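Local coordinates for putative sulfurtransferase DsrE (Allochromatium vinosum, PDB 2HY5), which has no firmly established function but could take part in oxidising intracellular sulfur, probably as a sulfur carrier or sulfurtransferase working through a cysteine persulfide, at residues V37-D42 / L73-C78; A4-E9 / D123-F128; R63-A68 / H104-I109; G43-T48 / R85-E90. All blocks are in the same frame, centred on the assembly; numbering follows the deposited sequence.

Contact 1 of 4, residues V37-D42 / L73-C78; sequences VFFYHD and LDMVVC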
loop_
_atom_site.group_PDB
_atom_site.type_symbol
_atom_site.label_atom_id
_atom_site.label_comp_id
_atom_site.label_asym_id
_atom_site.label_seq_id
_atom_site.Cartn_x
_atom_site.Cartn_y
_atom_site.Cartn_z
ATOM N N VAL A 37 1.810 22.045 -4.551
ATOM C CA VAL A 37 1.473 20.791 -3.894
ATOM C C VAL A 37 0.909 19.979 -5.050
ATOM O O VAL A 37 -0.119 20.339 -5.627
ATOM C CB VAL A 37 0.383 20.972 -2.817
ATOM C CG1 VAL A 37 0.104 19.639 -2.133
ATOM C CG2 VAL A 37 0.824 22.002 -1.794
ATOM N N PHE A 38 1.595 18.900 -5.401
ATOM C CA PHE A 38 1.177 18.082 -6.525
ATOM C C PHE A 38 0.671 16.709 -6.100
ATOM O O PHE A 38 1.362 15.977 -5.395
ATOM C CB PHE A 38 2.347 17.933 -7.501
ATOM C CG PHE A 38 1.954 17.376 -8.833
ATOM C CD1 PHE A 38 1.810 16.005 -9.017
ATOM C CD2 PHE A 38 1.695 18.227 -9.902
ATOM C CE1 PHE A 38 1.411 15.489 -10.248
ATOM C CE2 PHE A 38 1.295 17.726 -11.138
ATOM C CZ PHE A 38 1.152 16.354 -11.313
ATOM N N PHE A 39 -0.545 16.378 -6.522
ATOM C CA PHE A 39 -1.139 15.090 -6.187
ATOM C C PHE A 39 -1.036 14.145 -7.373
ATOM O O PHE A 39 -1.500 14.456 -8.473
ATOM C CB PHE A 39 -2.600 15.269 -5.764
ATOM C CG PHE A 39 -2.774 16.147 -4.557
ATOM C CD1 PHE A 39 -2.879 17.527 -4.690
ATOM C CD2 PHE A 39 -2.795 15.598 -3.284
ATOM C CE1 PHE A 39 -3.010 18.347 -3.566
ATOM C CE2 PHE A 39 -2.926 16.406 -2.158
ATOM C CZ PHE A 39 -3.030 17.783 -2.301
ATOM N N TYR A 40 -0.415 12.990 -7.142
ATOM C CA TYR A 40 -0.211 11.990 -8.185
ATOM C C TYR A 40 -0.681 10.618 -7.693
ATOM O O TYR A 40 -0.912 10.436 -6.500
ATOM C CB TYR A 40 1.273 11.939 -8.566
ATOM C CG TYR A 40 1.551 11.247 -9.877
ATOM C CD1 TYR A 40 0.739 11.472 -10.991
ATOM C CD2 TYR A 40 2.640 10.386 -10.019
ATOM C CE1 TYR A 40 1.001 10.856 -12.209
ATOM C CE2 TYR A 40 2.912 9.768 -11.238
ATOM C CZ TYR A 40 2.089 10.006 -12.328
ATOM O OH TYR A 40 2.345 9.404 -13.540
ATOM N N HIS A 41 -0.806 9.657 -8.605
ATOM C CA HIS A 41 -1.289 8.317 -8.248
ATOM C C HIS A 41 -2.627 8.498 -7.516
ATOM O O HIS A 41 -3.397 9.398 -7.849
ATOM C CB HIS A 41 -0.296 7.594 -7.325
ATOM C CG HIS A 41 1.095 7.488 -7.872
ATOM N ND1 HIS A 41 1.393 6.834 -9.049
ATOM C CD2 HIS A 41 2.281 7.915 -7.373
ATOM C CE1 HIS A 41 2.697 6.863 -9.251
ATOM N NE2 HIS A 41 3.260 7.513 -8.248
ATOM N N ASP A 42 -2.902 7.655 -6.522
ATOM C CA ASP A 42 -4.142 7.765 -5.749
ATOM C C ASP A 42 -4.214 9.100 -5.012
ATOM O O ASP A 42 -5.247 9.453 -4.445
ATOM C CB ASP A 42 -4.253 6.621 -4.738
ATOM C CG ASP A 42 -4.978 5.411 -5.295
ATOM O OD1 ASP A 42 -5.362 5.435 -6.485
ATOM O OD2 ASP A 42 -5.165 4.434 -4.536
ATOM N N LEU A 73 -1.970 28.596 -1.803
ATOM C CA LEU A 73 -1.198 27.497 -2.369
ATOM C C LEU A 73 -1.725 27.021 -3.719
ATOM O O LEU A 73 -2.929 27.035 -3.970
ATOM C CB LEU A 73 -1.188 26.314 -1.400
ATOM C CG LEU A 73 -0.674 26.556 0.021
ATOM C CD1 LEU A 73 -0.861 25.284 0.833
ATOM C CD2 LEU A 73 0.792 26.971 -0.008
ATOM N N ASP A 74 -0.804 26.606 -4.582
ATOM C CA ASP A 74 -1.154 26.088 -5.897
ATOM C C ASP A 74 -1.236 24.568 -5.743
ATOM O O ASP A 74 -0.218 23.880 -5.699
ATOM C CB ASP A 74 -0.081 26.479 -6.921
ATOM C CG ASP A 74 -0.416 26.020 -8.332
ATOM O OD1 ASP A 74 -1.614 25.981 -8.679
ATOM O OD2 ASP A 74 0.522 25.710 -9.099
ATOM N N MET A 75 -2.461 24.063 -5.632
ATOM C CA MET A 75 -2.704 22.636 -5.464
ATOM C C MET A 75 -3.055 22.068 -6.826
ATOM O O MET A 75 -4.078 22.426 -7.412
ATOM C CB MET A 75 -3.860 22.437 -4.495
ATOM C CG MET A 75 -3.742 23.313 -3.272
ATOM S SD MET A 75 -3.385 22.363 -1.804
ATOM C CE MET A 75 -4.883 22.121 -1.286
ATOM N N VAL A 76 -2.205 21.177 -7.320
ATOM C CA VAL A 76 -2.399 20.601 -8.639
ATOM C C VAL A 76 -2.632 19.099 -8.610
ATOM O O VAL A 76 -1.957 18.359 -7.887
ATOM C CB VAL A 76 -1.178 20.913 -9.535
ATOM C CG1 VAL A 76 -1.446 20.488 -10.977
ATOM C CG2 VAL A 76 -0.857 22.403 -9.458
ATOM N N VAL A 77 -3.603 18.665 -9.406
ATOM C CA VAL A 77 -3.961 17.254 -9.528
ATOM C C VAL A 77 -3.636 16.781 -10.943
ATOM O O VAL A 77 -4.075 17.385 -11.926
ATOM C CB VAL A 77 -5.465 17.057 -9.254
ATOM C CG1 VAL A 77 -5.857 15.604 -9.461
ATOM C CG2 VAL A 77 -5.790 17.510 -7.835
ATOM N N CYS A 78 -2.860 15.703 -11.048
ATOM C CA CYS A 78 -2.471 15.156 -12.344
ATOM C C CYS A 78 -3.682 14.720 -13.167
ATOM O O CYS A 78 -4.497 13.919 -12.709
ATOM C CB CYS A 78 -1.544 13.958 -12.155
ATOM S SG CYS A 78 -1.068 13.186 -13.709
#
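Strands 33-39 and 75-78 are the parallel pair of a beta-alpha-beta unit whose crossover is helix 60-71, and Val-37, Phe-38 and Phe-39 pair with Met-75, Val-76 and Val-77 in register. The ladder runs from Val-37 N to Asp-74 O, then Val-76 N to Val-37 O, Phe-39 N to Val-76 O (2.8 Å) and, longest of the four, Cys-78 N to Phe-39 O (3.2 Å). Phe-38 has its CG anti to the backbone N (chi1 -167°), which swings the ring back over the neighbouring strand: CE2 lies 3.9 Å from Val-76 CG1, and CZ 3.7 Å from Cys-78 CB. Replacing Phe-38 by alanine would probably open a gap beside Val-76 and leave the Cys-78 CB without this apolar support. On the other face, Val-37 CB meets Met-75 SD, and the Phe-39 ring turns its edge to Met-75 CB. Cys-78, the persulfide-forming residue by similarity, ends its strand and N-caps helix 79-85. Tyr-40, whose OH is hydrogen-bonded to Glu-24 O of the DsrF chain, offers that cysteine its ring edge, with CE1 3.5 Å from Cys-78 SG.

Contact 2 of 4, residues A4-E9 / D123-F128; sequences ALQINE and DRLVVF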
loop_
_atom_site.group_PDB
_atom_site.type_symbol
_atom_site.label_atom_id
_atom_site.label_comp_id
_atom_site.label_asym_id
_atom_site.label_seq_id
_atom_site.Cartn_x
_atom_site.Cartn_y
_atom_site.Cartn_z
ATOM N N ALA A 4 8.545 21.875 -3.065
ATOM C CA ALA A 4 7.654 21.258 -4.033
ATOM C C ALA A 4 7.225 20.011 -3.266
ATOM O O ALA A 4 8.072 19.214 -2.865
ATOM C CB ALA A 4 8.408 20.871 -5.299
ATOM N N LEU A 5 5.927 19.857 -3.020
ATOM C CA LEU A 5 5.445 18.687 -2.287
ATOM C C LEU A 5 4.661 17.765 -3.208
ATOM O O LEU A 5 3.818 18.215 -3.975
ATOM C CB LEU A 5 4.550 19.110 -1.119
ATOM C CG LEU A 5 5.144 20.085 -0.099
ATOM C CD1 LEU A 5 4.152 20.284 1.037
ATOM C CD2 LEU A 5 6.465 19.556 0.439
ATOM N N GLN A 6 4.946 16.472 -3.119
ATOM C CA GLN A 6 4.280 15.470 -3.937
ATOM C C GLN A 6 3.579 14.494 -2.996
ATOM O O GLN A 6 4.190 14.005 -2.047
ATOM C CB GLN A 6 5.314 14.727 -4.791
ATOM C CG GLN A 6 4.717 13.801 -5.848
ATOM C CD GLN A 6 5.782 12.964 -6.542
ATOM O OE1 GLN A 6 6.867 13.456 -6.860
ATOM N NE2 GLN A 6 5.458 11.703 -6.819
ATOM N N ILE A 7 2.298 14.233 -3.251
ATOM C CA ILE A 7 1.514 13.312 -2.431
ATOM C C ILE A 7 1.007 12.206 -3.354
ATOM O O ILE A 7 0.301 12.479 -4.323
ATOM C CB ILE A 7 0.341 14.055 -1.756
ATOM C CG1 ILE A 7 0.906 15.154 -0.843
ATOM C CG2 ILE A 7 -0.511 13.084 -0.941
ATOM C CD1 ILE A 7 -0.126 16.081 -0.271
ATOM N N ASN A 8 1.373 10.962 -3.044
ATOM C CA ASN A 8 1.026 9.814 -3.884
ATOM C C ASN A 8 -0.104 8.904 -3.439
ATOM O O ASN A 8 -0.436 7.952 -4.150
ATOM C CB ASN A 8 2.251 8.919 -4.085
ATOM C CG ASN A 8 3.452 9.670 -4.619
ATOM O OD1 ASN A 8 3.317 10.651 -5.346
ATOM N ND2 ASN A 8 4.639 9.187 -4.282
ATOM N N GLU A 9 -0.690 9.167 -2.281
ATOM C CA GLU A 9 -1.748 8.296 -1.793
ATOM C C GLU A 9 -3.046 9.010 -1.497
ATOM O O GLU A 9 -3.065 10.207 -1.216
ATOM C CB GLU A 9 -1.277 7.577 -0.532
ATOM C CG GLU A 9 0.051 6.871 -0.692
ATOM C CD GLU A 9 0.057 5.878 -1.840
ATOM O OE1 GLU A 9 -0.997 5.260 -2.098
ATOM O OE2 GLU A 9 1.123 5.703 -2.470
ATOM N N ASP A 123 13.587 24.482 -4.114
ATOM C CA ASP A 123 14.887 24.134 -3.563
ATOM C C ASP A 123 14.872 22.689 -3.080
ATOM O O ASP A 123 15.895 22.007 -3.105
ATOM C CB ASP A 123 15.226 25.061 -2.396
ATOM C CG ASP A 123 15.390 26.501 -2.831
ATOM O OD1 ASP A 123 16.235 26.755 -3.716
ATOM O OD2 ASP A 123 14.678 27.374 -2.292
ATOM N N ARG A 124 13.703 22.225 -2.648
ATOM C CA ARG A 124 13.556 20.861 -2.149
ATOM C C ARG A 124 12.271 20.208 -2.648
ATOM O O ARG A 124 11.230 20.859 -2.746
ATOM C CB ARG A 124 13.533 20.857 -0.619
ATOM C CG ARG A 124 14.756 21.474 0.036
ATOM C CD ARG A 124 15.976 20.590 -0.109
ATOM N NE ARG A 124 17.117 21.146 0.614
ATOM C CZ ARG A 124 17.916 22.094 0.141
ATOM N NH1 ARG A 124 17.714 22.600 -1.066
ATOM N NH2 ARG A 124 18.923 22.538 0.882
ATOM N N LEU A 125 12.364 18.921 -2.968
ATOM C CA LEU A 125 11.212 18.142 -3.409
ATOM C C LEU A 125 10.980 17.105 -2.321
ATOM O O LEU A 125 11.813 16.219 -2.108
ATOM C CB LEU A 125 11.495 17.432 -4.734
ATOM C CG LEU A 125 10.468 16.371 -5.151
ATOM C CD1 LEU A 125 9.109 17.012 -5.435
ATOM C CD2 LEU A 125 10.989 15.645 -6.373
ATOM N N VAL A 126 9.852 17.220 -1.630
ATOM C CA VAL A 126 9.527 16.303 -0.549
ATOM C C VAL A 126 8.337 15.456 -0.971
ATOM O O VAL A 126 7.243 15.974 -1.198
ATOM C CB VAL A 126 9.204 17.077 0.743
ATOM C CG1 VAL A 126 9.095 16.117 1.915
ATOM C CG2 VAL A 126 10.292 18.105 1.007
ATOM N N VAL A 127 8.574 14.152 -1.078
ATOM C CA VAL A 127 7.560 13.201 -1.516
ATOM C C VAL A 127 6.958 12.408 -0.363
ATOM O O VAL A 127 7.671 11.896 0.499
ATOM C CB VAL A 127 8.154 12.206 -2.538
ATOM C CG1 VAL A 127 7.049 11.300 -3.091
ATOM C CG2 VAL A 127 8.836 12.963 -3.665
ATOM N N PHE A 128 5.635 12.313 -0.360
ATOM C CA PHE A 128 4.921 11.583 0.675
ATOM C C PHE A 128 4.136 10.470 0.012
ATOM O O PHE A 128 3.289 10.722 -0.842
ATOM C CB PHE A 128 3.970 12.517 1.428
ATOM C CG PHE A 128 4.672 13.582 2.226
ATOM C CD1 PHE A 128 5.109 14.757 1.615
ATOM C CD2 PHE A 128 4.932 13.392 3.579
ATOM C CE1 PHE A 128 5.799 15.730 2.343
ATOM C CE2 PHE A 128 5.625 14.363 4.321
ATOM C CZ PHE A 128 6.058 15.531 3.699
#
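Gln-6 O takes the N-H of Phe-128 at 2.8 Å, and two further groups of the neighbouring strand close round it: the CA-H of Val-127, and the edge of the Phe-128 ring, whose CD1 lies 3.8 Å from Gln-6 O. This bond belongs to a parallel ladder in which Ala-4 N, Gln-6 N and Asn-8 N give to Arg-124 O, Val-126 O and Phe-128 O, while Val-126 N returns a bond to Ala-4 O. A chi1 of -171° sends the extended Gln-6 chain out past the carbonyl side, alongside Val-127. Its NE2 donates to Asn-8 OD1 at 2.8 Å, on a lone pair in the carbonyl plane, which fixes the rotation of the amide; its OE1 then faces Val-127 CG2 at 3.8 Å and is buried with no hydrogen-bonding partner in the model. Asn-8 crosses the same valine, ND2 lying 3.4 Å from Val-127 CG1. On the other face Leu-5 CD2 nestles beside Val-126 CB at 3.7 Å. Strand 2-7 lies between 33-39 and 124-128; Leu-5, Ile-7 and Phe-128 pack against helix 16-29, Ala-4 and Gln-6 against helix 113-121, and the DsrF and DsrH chains cover residues of 124-128, an edge strand of this chain's sheet.

Contact 3 of 4, residues R63-A68 / H104-I109; sequences RWAELA and HPKFRI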
loop_
_atom_site.group_PDB
_atom_site.type_symbol
_atom_site.label_atom_id
_atom_site.label_comp_id
_atom_site.label_asym_id
_atom_site.label_seq_id
_atom_site.Cartn_x
_atom_site.Cartn_y
_atom_site.Cartn_z
ATOM N N ARG A 63 -9.508 20.600 4.971
ATOM C CA ARG A 63 -8.344 21.087 5.697
ATOM C C ARG A 63 -7.278 21.571 4.711
ATOM O O ARG A 63 -6.660 22.615 4.915
ATOM C CB ARG A 63 -7.802 19.972 6.581
ATOM C CG ARG A 63 -6.679 20.393 7.495
ATOM C CD ARG A 63 -6.081 19.172 8.172
ATOM N NE ARG A 63 -6.529 19.025 9.551
ATOM C CZ ARG A 63 -6.100 18.068 10.368
ATOM N NH1 ARG A 63 -5.218 17.175 9.931
ATOM N NH2 ARG A 63 -6.538 18.010 11.621
ATOM N N TRP A 64 -7.063 20.810 3.641
ATOM C CA TRP A 64 -6.100 21.203 2.611
ATOM C C TRP A 64 -6.598 22.496 1.964
ATOM O O TRP A 64 -5.826 23.415 1.701
ATOM C CB TRP A 64 -5.990 20.128 1.525
ATOM C CG TRP A 64 -4.884 19.128 1.725
ATOM C CD1 TRP A 64 -5.017 17.772 1.839
ATOM C CD2 TRP A 64 -3.476 19.396 1.791
ATOM N NE1 TRP A 64 -3.784 17.179 1.972
ATOM C CE2 TRP A 64 -2.818 18.155 1.947
ATOM C CE3 TRP A 64 -2.704 20.566 1.738
ATOM C CZ2 TRP A 64 -1.426 18.050 2.043
ATOM C CZ3 TRP A 64 -1.319 20.459 1.834
ATOM C CH2 TRP A 64 -0.697 19.210 1.986
ATOM N N ALA A 65 -7.900 22.555 1.701
ATOM C CA ALA A 65 -8.490 23.730 1.069
ATOM C C ALA A 65 -8.345 24.975 1.940
ATOM O O ALA A 65 -8.095 26.072 1.431
ATOM C CB ALA A 65 -9.957 23.476 0.761
ATOM N N GLU A 66 -8.503 24.805 3.250
ATOM C CA GLU A 66 -8.372 25.924 4.176
ATOM C C GLU A 66 -6.927 26.411 4.193
ATOM O O GLU A 66 -6.665 27.614 4.247
ATOM C CB GLU A 66 -8.808 25.502 5.581
ATOM C CG GLU A 66 -10.273 25.098 5.664
ATOM C CD GLU A 66 -10.662 24.548 7.022
ATOM O OE1 GLU A 66 -10.053 23.548 7.456
ATOM O OE2 GLU A 66 -11.577 25.114 7.655
ATOM N N LEU A 67 -5.987 25.475 4.138
ATOM C CA LEU A 67 -4.579 25.839 4.141
ATOM C C LEU A 67 -4.250 26.589 2.855
ATOM O O LEU A 67 -3.518 27.580 2.869
ATOM C CB LEU A 67 -3.701 24.593 4.236
ATOM C CG LEU A 67 -2.229 24.890 4.522
ATOM C CD1 LEU A 67 -2.090 25.416 5.942
ATOM C CD2 LEU A 67 -1.399 23.624 4.336
ATOM N N ALA A 68 -4.802 26.117 1.742
ATOM C CA ALA A 68 -4.561 26.746 0.449
ATOM C C ALA A 68 -5.124 28.168 0.423
ATOM O O ALA A 68 -4.525 29.071 -0.162
ATOM C CB ALA A 68 -5.187 25.906 -0.673
ATOM N N HIS A 104 -12.878 19.570 -5.971
ATOM C CA HIS A 104 -13.082 20.650 -5.017
ATOM C C HIS A 104 -12.548 21.893 -5.740
ATOM O O HIS A 104 -11.456 21.865 -6.309
ATOM C CB HIS A 104 -12.288 20.363 -3.735
ATOM C CG HIS A 104 -12.514 21.364 -2.646
ATOM N ND1 HIS A 104 -12.080 22.670 -2.732
ATOM C CD2 HIS A 104 -13.137 21.253 -1.446
ATOM C CE1 HIS A 104 -12.424 23.320 -1.634
ATOM N NE2 HIS A 104 -13.066 22.483 -0.838
ATOM N N PRO A 105 -13.311 23.000 -5.725
ATOM C CA PRO A 105 -12.931 24.253 -6.388
ATOM C C PRO A 105 -11.562 24.860 -6.090
ATOM O O PRO A 105 -11.075 25.679 -6.869
ATOM C CB PRO A 105 -14.086 25.191 -6.034
ATOM C CG PRO A 105 -14.545 24.681 -4.708
ATOM C CD PRO A 105 -14.537 23.189 -4.930
ATOM N N LYS A 106 -10.941 24.469 -4.982
ATOM C CA LYS A 106 -9.624 25.000 -4.635
ATOM C C LYS A 106 -8.480 24.279 -5.352
ATOM O O LYS A 106 -7.347 24.767 -5.385
ATOM C CB LYS A 106 -9.401 24.928 -3.121
ATOM C CG LYS A 106 -9.720 26.222 -2.388
ATOM C CD LYS A 106 -8.808 27.350 -2.864
ATOM C CE LYS A 106 -9.099 28.649 -2.134
ATOM N NZ LYS A 106 -10.518 29.056 -2.303
ATOM N N PHE A 107 -8.775 23.117 -5.923
ATOM C CA PHE A 107 -7.763 22.340 -6.632
ATOM C C PHE A 107 -7.896 22.533 -8.139
ATOM O O PHE A 107 -8.976 22.833 -8.644
ATOM C CB PHE A 107 -7.924 20.841 -6.335
ATOM C CG PHE A 107 -7.802 20.475 -4.880
ATOM C CD1 PHE A 107 -8.792 20.826 -3.968
ATOM C CD2 PHE A 107 -6.711 19.734 -4.432
ATOM C CE1 PHE A 107 -8.700 20.436 -2.636
ATOM C CE2 PHE A 107 -6.613 19.340 -3.107
ATOM C CZ PHE A 107 -7.607 19.693 -2.205
ATOM N N ARG A 108 -6.795 22.354 -8.860
ATOM C CA ARG A 108 -6.841 22.463 -10.312
ATOM C C ARG A 108 -6.237 21.215 -10.942
ATOM O O ARG A 108 -5.285 20.646 -10.413
ATOM C CB ARG A 108 -6.104 23.720 -10.801
ATOM C CG ARG A 108 -4.579 23.713 -10.679
ATOM C CD ARG A 108 -4.010 25.066 -11.149
ATOM N NE ARG A 108 -2.555 25.162 -11.039
ATOM C CZ ARG A 108 -1.695 24.776 -11.980
ATOM N NH1 ARG A 108 -2.132 24.266 -13.122
ATOM N NH2 ARG A 108 -0.389 24.895 -11.774
ATOM N N ILE A 109 -6.824 20.772 -12.048
ATOM C CA ILE A 109 -6.332 19.603 -12.773
ATOM C C ILE A 109 -5.382 20.085 -13.857
ATOM O O ILE A 109 -5.733 20.945 -14.662
ATOM C CB ILE A 109 -7.496 18.817 -13.435
ATOM C CG1 ILE A 109 -8.015 17.734 -12.489
ATOM C CG2 ILE A 109 -7.017 18.140 -14.714
ATOM C CD1 ILE A 109 -8.201 18.175 -11.080
#
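Ala-65 and His-104 make the tight part of this contact, the methyl CB of the helix residue sitting 3.4 Å from CE1 and 3.6 Å from NE2 of the imidazole. The His-104 ring is carried toward the helix by a trans first torsion (chi1 -176°), while ND1 accepts the N-H of Lys-106 at 3.1 Å, in the ring plane and nearly straight (166°). That bond fixes the ring's rotation and braces the type I turn from His-104 to Phe-107, itself closed by Phe-107 N to His-104 O. An alanine at His-104 is likely to strip the imidazole from the methyl of Ala-65 and take away the acceptor of the Lys-106 N-H. Deeper in, Phe-107 reaches Trp-64 with its far end, CZ lying 4.1 Å from Trp-64 CB, and Met-75 of strand 75-78 also touches both residues. The solvent side is looser: the exposed Lys-106 leads its bent chain across the helix flank, CG 4.2 Å from Ala-65 O and CD 4.5 Å from Ala-68 CB, before NZ forms a salt bridge with Glu-69. No hydrogen bond joins the two segments. In this parallel alpha/beta fold helix 60-71 packs on the sheet, and its Ala-65 and Ala-68 meet the turn before 108-110, an edge strand of this chain's sheet.

Contact 4 of 4, residues G43-T48 / R85-E90; sequences GVNNST and RGIVDE
The carboxamide of Asn-45 brings its nitrogen end to the other segment, ND2 lying 3.8 Å from Ile-87 CD1 and 4.1 Å from Arg-85 CB, whereas the flat guanidinium of Arg-85 lies beyond the contact, carried by an extended chain to a salt bridge with Asp-42 and another with Glu-24 of the DsrF chain. The aliphatic part of Arg-85 does the touching; its side chain crosses that of Val-44 at about a right angle, with CD 3.7 Å from Val-44 CG2. Ile-87 fills the middle. Its CG1 rests 3.5 Å from Val-44 O, its CG2 3.4 Å from Ser-47 OG, and its CD1 near Thr-48 CB. Val-44 O is meanwhile gripped twice, by Ser-47 OG at 2.7 Å and by Ser-47 N. With chi1 at 68°, Ser-47 OG lies between its own backbone N and carbonyl carbon, within reach of that oxygen. Gly-86, with positive phi, is the first residue beyond helix 79-85 and turns the chain, and Ile-87 then packs against the 3-10 segment. Here a short 3-10 turn after strand 33-39 packs against the exit of the helix that the putative persulfide cysteine caps, at the interface with the second DsrE subunit.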
loop_
_atom_site.group_PDB
_atom_site.type_symbol
_atom_site.label_atom_id
_atom_site.label_comp_id
_atom_site.label_asym_id
_atom_site.label_seq_id
_atom_site.Cartn_x
_atom_site.Cartn_y
_atom_site.Cartn_z
ATOM N N GLY A 43 -3.108 9.837 -5.022
ATOM C CA GLY A 43 -3.075 11.131 -4.368
ATOM C C GLY A 43 -4.117 12.074 -4.940
ATOM O O GLY A 43 -4.588 12.976 -4.248
ATOM N N VAL A 44 -4.490 11.875 -6.199
ATOM C CA VAL A 44 -5.485 12.747 -6.814
ATOM C C VAL A 44 -6.823 12.713 -6.073
ATOM O O VAL A 44 -7.617 13.652 -6.171
ATOM C CB VAL A 44 -5.724 12.380 -8.306
ATOM C CG1 VAL A 44 -4.417 12.506 -9.085
ATOM C CG2 VAL A 44 -6.282 10.968 -8.414
ATOM N N ASN A 45 -7.064 11.648 -5.313
ATOM C CA ASN A 45 -8.319 11.513 -4.583
ATOM C C ASN A 45 -8.457 12.476 -3.398
ATOM O O ASN A 45 -9.493 12.509 -2.731
ATOM C CB ASN A 45 -8.498 10.055 -4.132
ATOM C CG ASN A 45 -8.749 9.106 -5.306
ATOM O OD1 ASN A 45 -8.500 7.901 -5.214
ATOM N ND2 ASN A 45 -9.254 9.648 -6.410
ATOM N N ASN A 46 -7.414 13.264 -3.144
ATOM C CA ASN A 46 -7.448 14.249 -2.064
ATOM C C ASN A 46 -8.144 15.513 -2.548
ATOM O O ASN A 46 -8.291 16.471 -1.790
ATOM C CB ASN A 46 -6.033 14.642 -1.643
ATOM C CG ASN A 46 -5.379 13.609 -0.770
ATOM O OD1 ASN A 46 -5.716 13.474 0.403
ATOM N ND2 ASN A 46 -4.439 12.866 -1.338
ATOM N N SER A 47 -8.579 15.508 -3.803
ATOM C CA SER A 47 -9.199 16.697 -4.375
ATOM C C SER A 47 -10.702 16.640 -4.616
ATOM O O SER A 47 -11.266 17.570 -5.191
ATOM C CB SER A 47 -8.510 17.050 -5.692
ATOM O OG SER A 47 -8.769 16.075 -6.684
ATOM N N THR A 48 -11.356 15.565 -4.191
ATOM C CA THR A 48 -12.797 15.458 -4.394
ATOM C C THR A 48 -13.571 16.213 -3.320
ATOM O O THR A 48 -13.193 16.204 -2.152
ATOM C CB THR A 48 -13.264 13.984 -4.399
ATOM O OG1 THR A 48 -14.697 13.942 -4.409
ATOM C CG2 THR A 48 -12.747 13.246 -3.179
ATOM N N ARG A 85 -8.773 7.527 -12.296
ATOM C CA ARG A 85 -9.470 7.337 -11.033
ATOM C C ARG A 85 -10.826 8.000 -10.819
ATOM O O ARG A 85 -11.521 7.687 -9.850
ATOM C CB ARG A 85 -8.512 7.708 -9.907
ATOM C CG ARG A 85 -7.235 6.870 -9.946
ATOM C CD ARG A 85 -6.221 7.339 -8.930
ATOM N NE ARG A 85 -5.062 6.452 -8.836
ATOM C CZ ARG A 85 -4.104 6.344 -9.753
ATOM N NH1 ARG A 85 -4.148 7.066 -10.861
ATOM N NH2 ARG A 85 -3.076 5.527 -9.539
ATOM N N GLY A 86 -11.207 8.914 -11.702
ATOM C CA GLY A 86 -12.504 9.543 -11.551
ATOM C C GLY A 86 -12.560 10.919 -10.917
ATOM O O GLY A 86 -13.548 11.240 -10.264
ATOM N N ILE A 87 -11.513 11.722 -11.074
ATOM C CA ILE A 87 -11.531 13.083 -10.539
ATOM C C ILE A 87 -11.831 13.924 -11.771
ATOM O O ILE A 87 -11.076 13.905 -12.748
ATOM C CB ILE A 87 -10.173 13.490 -9.924
ATOM C CG1 ILE A 87 -9.909 12.667 -8.658
ATOM C CG2 ILE A 87 -10.184 14.978 -9.576
ATOM C CD1 ILE A 87 -10.914 12.896 -7.531
ATOM N N VAL A 88 -12.940 14.654 -11.723
ATOM C CA VAL A 88 -13.391 15.432 -12.868
ATOM C C VAL A 88 -13.792 16.874 -12.580
ATOM O O VAL A 88 -14.520 17.142 -11.626
ATOM C CB VAL A 88 -14.619 14.728 -13.512
ATOM C CG1 VAL A 88 -15.083 15.487 -14.739
ATOM C CG2 VAL A 88 -14.277 13.283 -13.853
ATOM N N ASP A 89 -13.307 17.800 -13.406
ATOM C CA ASP A 89 -13.689 19.202 -13.276
ATOM C C ASP A 89 -14.557 19.505 -14.495
ATOM O O ASP A 89 -14.807 18.620 -15.307
ATOM C CB ASP A 89 -12.468 20.133 -13.243
ATOM C CG ASP A 89 -11.691 20.146 -14.551
ATOM O OD1 ASP A 89 -10.811 21.018 -14.704
ATOM O OD2 ASP A 89 -11.942 19.290 -15.421
ATOM N N GLU A 90 -15.011 20.746 -14.631
ATOM C CA GLU A 90 -15.872 21.109 -15.756
ATOM C C GLU A 90 -15.318 20.742 -17.132
ATOM O O GLU A 90 -16.027 20.154 -17.955
ATOM C CB GLU A 90 -16.190 22.607 -15.707
ATOM C CG GLU A 90 -17.662 22.917 -15.460
ATOM C CD GLU A 90 -18.179 22.339 -14.154
ATOM O OE1 GLU A 90 -19.398 22.440 -13.900
ATOM O OE2 GLU A 90 -17.371 21.787 -13.378
#

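Contacts 1 and 2, with centres about 9 Å apart, lie in one parallel sheet ordered 108-110, 75-78, 33-39, 2-7, 124-128, and the neighbouring strands 33-39 and 2-7 join them. Contact 2 pairs the first and last strands of the chain, so the other three contacts are nested inside the loop it closes. Contact 3, its centre about 10 Å from that of contact 1, adds the helix of the beta-alpha-beta unit and the strand beyond it, while contact 4 joins the 3-10 turn after strand 33-39 to the loop after helix 79-85. Contacts 1, 3 and 4 interleave along the chain; contact 1 holds the putative persulfide cysteine and contact 4 lies close to it, near the DsrF and second DsrE subunits.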